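Side-chain contact in digeranylgeranylglycerophospholipid reductase (Sulfolobus acidocaldarius, PDB 4OPC), which uses FAD to hydrogenate the double bonds of the geranylgeranyl chains of archaeal membrane lipid precursors, yielding saturated archaeols: residues A[302-307]-A[339-344]. Sequence-based numbering, arbitrary orientation.
With PGT ((1S)-2-{[{[(2R)-2,3-dihydroxypropyl]oxy}(hydroxy)phosphoryl]oxy}-1-[(palmitoyloxy)methyl]ethyl stearate), chain C.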
ATOM      1  N   LYS A 302       3.192   3.221  -1.480  1.00 11.67           N
ATOM      2  CA  LYS A 302       3.229   4.627  -1.874  1.00 10.98           C
ATOM      3  C   LYS A 302       2.856   4.820  -3.343  1.00 11.52           C
ATOM      4  O   LYS A 302       2.099   5.737  -3.678  1.00 12.90           O
ATOM      5  CB  LYS A 302       4.574   5.251  -1.523  1.00 14.93           C
ATOM      6  CG  LYS A 302       4.594   5.757  -0.089  1.00 16.50           C
ATOM      7  CD  LYS A 302       5.918   6.395   0.283  1.00 17.25           C
ATOM      8  CE  LYS A 302       5.761   7.239   1.548  1.00 16.20           C
ATOM      9  NZ  LYS A 302       5.324   6.428   2.733  1.00 14.77           N
ATOM     10  N   GLY A 303       3.350   3.953  -4.220  1.00 11.84           N
ATOM     11  CA  GLY A 303       2.963   4.017  -5.626  1.00 13.54           C
ATOM     12  C   GLY A 303       1.476   3.805  -5.844  1.00 12.54           C
ATOM     13  O   GLY A 303       0.808   4.591  -6.525  1.00 13.06           O
ATOM     14  N   SER A 304       0.937   2.759  -5.238  1.00 10.64           N
ATOM     15  CA  SER A 304      -0.479   2.478  -5.383  1.00 10.53           C
ATOM     16  C   SER A 304      -1.347   3.537  -4.680  1.00 10.87           C
ATOM     17  O   SER A 304      -2.454   3.831  -5.142  1.00 12.24           O
ATOM     18  CB  SER A 304      -0.786   1.062  -4.905  1.00 12.01           C
ATOM     19  OG  SER A 304      -0.216   0.834  -3.621  1.00 13.60           O
ATOM     20  N   ALA A 305      -0.844   4.133  -3.599  1.00 10.34           N
ATOM     21  CA  ALA A 305      -1.524   5.285  -3.000  1.00 10.11           C
ATOM     22  C   ALA A 305      -1.677   6.390  -4.033  1.00 11.49           C
ATOM     23  O   ALA A 305      -2.754   6.974  -4.164  1.00 11.87           O
ATOM     24  CB  ALA A 305      -0.746   5.810  -1.808  1.00 11.93           C
ATOM     25  N   MET A 306      -0.594   6.701  -4.745  1.00 10.71           N
ATOM     26  CA  MET A 306      -0.660   7.714  -5.806  1.00 12.39           C
ATOM     27  C   MET A 306      -1.629   7.331  -6.926  1.00 12.28           C
ATOM     28  O   MET A 306      -2.367   8.179  -7.419  1.00 13.10           O
ATOM     29  CB  MET A 306       0.724   8.010  -6.373  1.00 15.10           C
ATOM     30  CG  MET A 306       1.662   8.640  -5.340  1.00 13.97           C
ATOM     31  SD  MET A 306       3.164   9.318  -6.047  1.00 21.14           S
ATOM     32  CE  MET A 306       3.925   7.762  -6.410  1.00 18.08           C
ATOM     33  N   ILE A 307      -1.636   6.058  -7.316  1.00 11.72           N
ATOM     34  CA  ILE A 307      -2.607   5.602  -8.305  1.00 11.19           C
ATOM     35  C   ILE A 307      -4.023   5.852  -7.783  1.00 11.74           C
ATOM     36  O   ILE A 307      -4.881   6.350  -8.507  1.00 12.40           O
ATOM     37  CB  ILE A 307      -2.414   4.111  -8.634  1.00 12.05           C
ATOM     38  CG1 ILE A 307      -1.047   3.877  -9.294  1.00 13.14           C
ATOM     39  CG2 ILE A 307      -3.551   3.635  -9.532  1.00 13.34           C
ATOM     40  CD1 ILE A 307      -0.743   2.397  -9.557  1.00 14.08           C
ATOM     41  N   ASN A 339      -8.714  -1.499 -12.654  1.00 15.55           N
ATOM     42  CA  ASN A 339      -7.950  -1.642 -13.893  1.00 15.62           C
ATOM     43  C   ASN A 339      -6.466  -1.313 -13.715  1.00 17.97           C
ATOM     44  O   ASN A 339      -5.599  -1.998 -14.259  1.00 20.47           O
ATOM     45  CB  ASN A 339      -8.534  -0.771 -15.003  1.00 17.91           C
ATOM     46  CG  ASN A 339      -9.855  -1.297 -15.532  1.00 27.87           C
ATOM     47  OD1 ASN A 339     -10.191  -2.465 -15.346  1.00 37.40           O
ATOM     48  ND2 ASN A 339     -10.608  -0.435 -16.205  1.00 27.50           N
ATOM     49  N   GLU A 340      -6.164  -0.268 -12.949  1.00 14.64           N
ATOM     50  CA  GLU A 340      -4.783   0.197 -12.842  1.00 14.07           C
ATOM     51  C   GLU A 340      -3.931  -0.594 -11.855  1.00 15.16           C
ATOM     52  O   GLU A 340      -2.708  -0.629 -12.004  1.00 18.15           O
ATOM     53  CB  GLU A 340      -4.742   1.684 -12.447  1.00 16.89           C
ATOM     54  CG  GLU A 340      -5.356   2.651 -13.463  1.00 19.35           C
ATOM     55  CD  GLU A 340      -4.563   2.760 -14.758  1.00 29.70           C
ATOM     56  OE1 GLU A 340      -3.410   2.285 -14.808  1.00 48.29           O
ATOM     57  OE2 GLU A 340      -5.096   3.334 -15.729  1.00 46.08           O
ATOM     58  N   TYR A 341      -4.551  -1.195 -10.839  1.00 13.64           N
ATOM     59  CA  TYR A 341      -3.792  -1.870  -9.785  1.00 12.94           C
ATOM     60  C   TYR A 341      -4.585  -2.916  -9.001  1.00 13.98           C
ATOM     61  O   TYR A 341      -4.017  -3.934  -8.588  1.00 14.80           O
ATOM     62  CB  TYR A 341      -3.218  -0.841  -8.805  1.00 12.56           C
ATOM     63  CG  TYR A 341      -1.941  -1.271  -8.124  1.00 12.41           C
ATOM     64  CD1 TYR A 341      -0.708  -1.043  -8.720  1.00 11.21           C
ATOM     65  CD2 TYR A 341      -1.962  -1.900  -6.880  1.00 13.15           C
ATOM     66  CE1 TYR A 341       0.474  -1.421  -8.100  1.00 12.70           C
ATOM     67  CE2 TYR A 341      -0.791  -2.283  -6.252  1.00 13.94           C
ATOM     68  CZ  TYR A 341       0.428  -2.048  -6.867  1.00 12.89           C
ATOM     69  OH  TYR A 341       1.609  -2.417  -6.259  1.00 14.39           O
ATOM     70  N   GLY A 342      -5.875  -2.683  -8.778  1.00 13.54           N
ATOM     71  CA  GLY A 342      -6.643  -3.509  -7.859  1.00 14.47           C
ATOM     72  C   GLY A 342      -6.831  -4.966  -8.254  1.00 13.81           C
ATOM     73  O   GLY A 342      -6.818  -5.839  -7.388  1.00 13.21           O
ATOM     74  N   ALA A 343      -6.991  -5.244  -9.544  1.00 13.40           N
ATOM     75  CA  ALA A 343      -7.158  -6.623  -9.999  1.00 12.70           C
ATOM     76  C   ALA A 343      -5.875  -7.398  -9.739  1.00 14.39           C
ATOM     77  O   ALA A 343      -5.900  -8.539  -9.258  1.00 14.47           O
ATOM     78  CB  ALA A 343      -7.520  -6.658 -11.476  1.00 14.32           C
ATOM     79  N   LYS A 344      -4.746  -6.778 -10.054  1.00 14.46           N
ATOM     80  CA  LYS A 344      -3.447  -7.349  -9.716  1.00 17.07           C
ATOM     81  C   LYS A 344      -3.308  -7.603  -8.218  1.00 14.28           C
ATOM     82  O   LYS A 344      -2.814  -8.655  -7.803  1.00 14.32           O
ATOM     83  CB  LYS A 344      -2.329  -6.417 -10.175  1.00 18.02           C
ATOM     84  CG  LYS A 344      -1.033  -6.647  -9.419  1.00 22.28           C
ATOM     85  CD  LYS A 344       0.078  -5.866 -10.004  1.00 23.20           C
ATOM     86  CE  LYS A 344      -0.194  -4.390  -9.921  1.00 19.66           C
ATOM     87  NZ  LYS A 344       0.968  -3.711 -10.509  1.00 24.23           N
TER
HETATM   88  C48 PGT C 502       4.771 -11.524   2.440  1.00 35.70           C
HETATM   89  C47 PGT C 502       3.582 -10.586   2.482  1.00 36.57           C
HETATM   90  C46 PGT C 502       3.888  -9.431   3.413  1.00 40.41           C
HETATM   91  C45 PGT C 502       5.164  -8.746   2.963  1.00 37.95           C
HETATM   92  C44 PGT C 502       5.175  -7.298   3.405  1.00 33.93           C
HETATM   93  C43 PGT C 502       6.135  -7.118   4.567  1.00 29.17           C
HETATM   94  C42 PGT C 502       5.996  -5.706   5.090  1.00 37.45           C
HETATM   95  C41 PGT C 502       6.507  -4.769   4.025  1.00 37.56           C
HETATM   96  C40 PGT C 502       7.020  -3.494   4.650  1.00 26.52           C
HETATM   97  C39 PGT C 502       8.102  -2.957   3.741  1.00 21.55           C
HETATM   98  C38 PGT C 502       7.543  -2.754   2.357  1.00 21.64           C
HETATM   99  C37 PGT C 502       8.673  -2.386   1.426  1.00 20.53           C
HETATM  100  C36 PGT C 502       8.084  -2.080   0.071  1.00 23.04           C
HETATM  101  C35 PGT C 502       9.165  -2.032  -0.983  1.00 24.29           C
HETATM  102  C34 PGT C 502       8.535  -1.666  -2.313  1.00 27.05           C
HETATM  103  C33 PGT C 502       9.482  -1.916  -3.466  1.00 40.05           C
HETATM  104  C32 PGT C 502       9.331  -0.849  -4.534  1.00 44.73           C
HETATM  105  C31 PGT C 502       8.140  -1.101  -5.446  1.00 74.75           C
HETATM  106  O31 PGT C 502       7.327  -0.207  -5.584  1.00 62.53           O
HETATM  107  O2  PGT C 502       7.952  -2.334  -6.119  1.00 90.64           O
HETATM  108  C2  PGT C 502       8.313  -2.382  -7.488  1.00 59.88           C
HETATM  109  C1  PGT C 502       7.253  -1.812  -8.408  1.00 38.86           C
HETATM  110  O3P PGT C 502       6.227  -1.044  -7.810  1.00 47.77           O
HETATM  111  P   PGT C 502       4.736  -1.576  -7.915  1.00 35.23           P
HETATM  112  O1P PGT C 502       4.839  -3.067  -7.682  1.00 34.25           O
HETATM  113  O2P PGT C 502       3.832  -0.935  -6.873  1.00 27.37           O
HETATM  114  O4P PGT C 502       4.087  -1.322  -9.347  1.00 87.28           O
HETATM  115  C4  PGT C 502       4.852  -0.975 -10.484  1.00 59.92           C
HETATM  116  C5  PGT C 502       3.989  -0.926 -11.725  1.00 73.23           C
HETATM  117  O5  PGT C 502       4.064   0.360 -12.297  1.00 70.98           O
HETATM  118  C6  PGT C 502       2.559  -1.247 -11.361  1.00 54.01           C
HETATM  119  O6  PGT C 502       1.748  -0.097 -11.427  1.00 42.32           O
HETATM  120  C3  PGT C 502       8.486  -3.810  -7.973  1.00 60.42           C
HETATM  121  O3  PGT C 502       9.563  -4.482  -7.365  1.00 58.66           O
HETATM  122  C11 PGT C 502       9.313  -5.858  -7.196  1.00 52.27           C
HETATM  123  O11 PGT C 502       8.819  -6.498  -8.103  1.00 49.31           O
HETATM  124  C12 PGT C 502       9.649  -6.536  -5.884  1.00 47.25           C
HETATM  125  C13 PGT C 502       9.747  -8.035  -6.067  1.00 38.70           C
HETATM  126  C14 PGT C 502      10.059  -8.675  -4.730  1.00 51.67           C
HETATM  127  C15 PGT C 502       8.790  -9.195  -4.089  1.00 52.48           C
HETATM  128  C16 PGT C 502       9.118  -9.958  -2.822  1.00 39.09           C
HETATM  129  C17 PGT C 502       8.427 -11.303  -2.870  1.00 37.16           C
HETATM  130  C18 PGT C 502       8.968 -12.217  -1.791  1.00 49.04           C
HETATM  131  C19 PGT C 502       8.497 -13.636  -2.042  1.00 69.04           C
HETATM  132  C20 PGT C 502       9.197 -14.231  -3.248  1.00 63.92           C
HETATM  133  C21 PGT C 502       9.930 -15.493  -2.839  1.00 44.21           C
HETATM  134  C22 PGT C 502       9.954 -16.486  -3.982  1.00 44.62           C
HETATM  135  C23 PGT C 502      10.109 -17.880  -3.411  1.00 37.91           C
HETATM  136  C24 PGT C 502       9.860 -18.916  -4.484  1.00 47.78           C
HETATM  137  C25 PGT C 502       8.808 -19.897  -4.013  1.00 44.25           C
HETATM  138  C26 PGT C 502       7.695 -19.981  -5.037  1.00 36.43           C
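Ser304 and Ile307, on the first turns of helix 302-322, meet Tyr341 and Glu340 of helix 332-357; the N-to-C directions of the two short segments differ by 129° and their axes approach to 10.0 Å, with the CA atoms of Ser304 and Tyr341 separated by 7.0 Å. Helix 332-357 widens into a pi-type turn at 339-342, where Tyr341 departs from regular helical backbone angles (phi -159°). No hydrogen bond joins the segments; side chains pack, chiefly Ile307 and Ser304 against the Tyr341 ring. Ser304 CB sits over one ring face as a CH-pi contact, 3.8 Å from the Tyr341 ring centroid, while Lys344 CE lies over the rim of the opposite face, so the phenol is clamped from both sides. Ile307 CD1, at the end of an extended side chain (chi2 176°), reaches Tyr341 CD1 at 3.5 Å, the two side chains crossing at about a right angle. Farther from the lipid, Ile307 CG2 packs on Glu340 CB at 3.7 Å. The serine hydroxyl bonds to Thr293 O. Tyr341 OH donates to PGT O2P, at the ring edge near its plane, at 2.7 Å and accepts from Asn295 ND2. Lys344 NZ, beside the PGT headgroup glycerol, is hydrogen-bonded to Glu382 O. Lys302 NZ hydrogen-bonds O4' of the reduced FAD. With His56 and His298, which also hydrogen-bond PGT, Tyr341 belongs to the reductase's phospholipid pocket, lined here by Ile307 and Lys344 too.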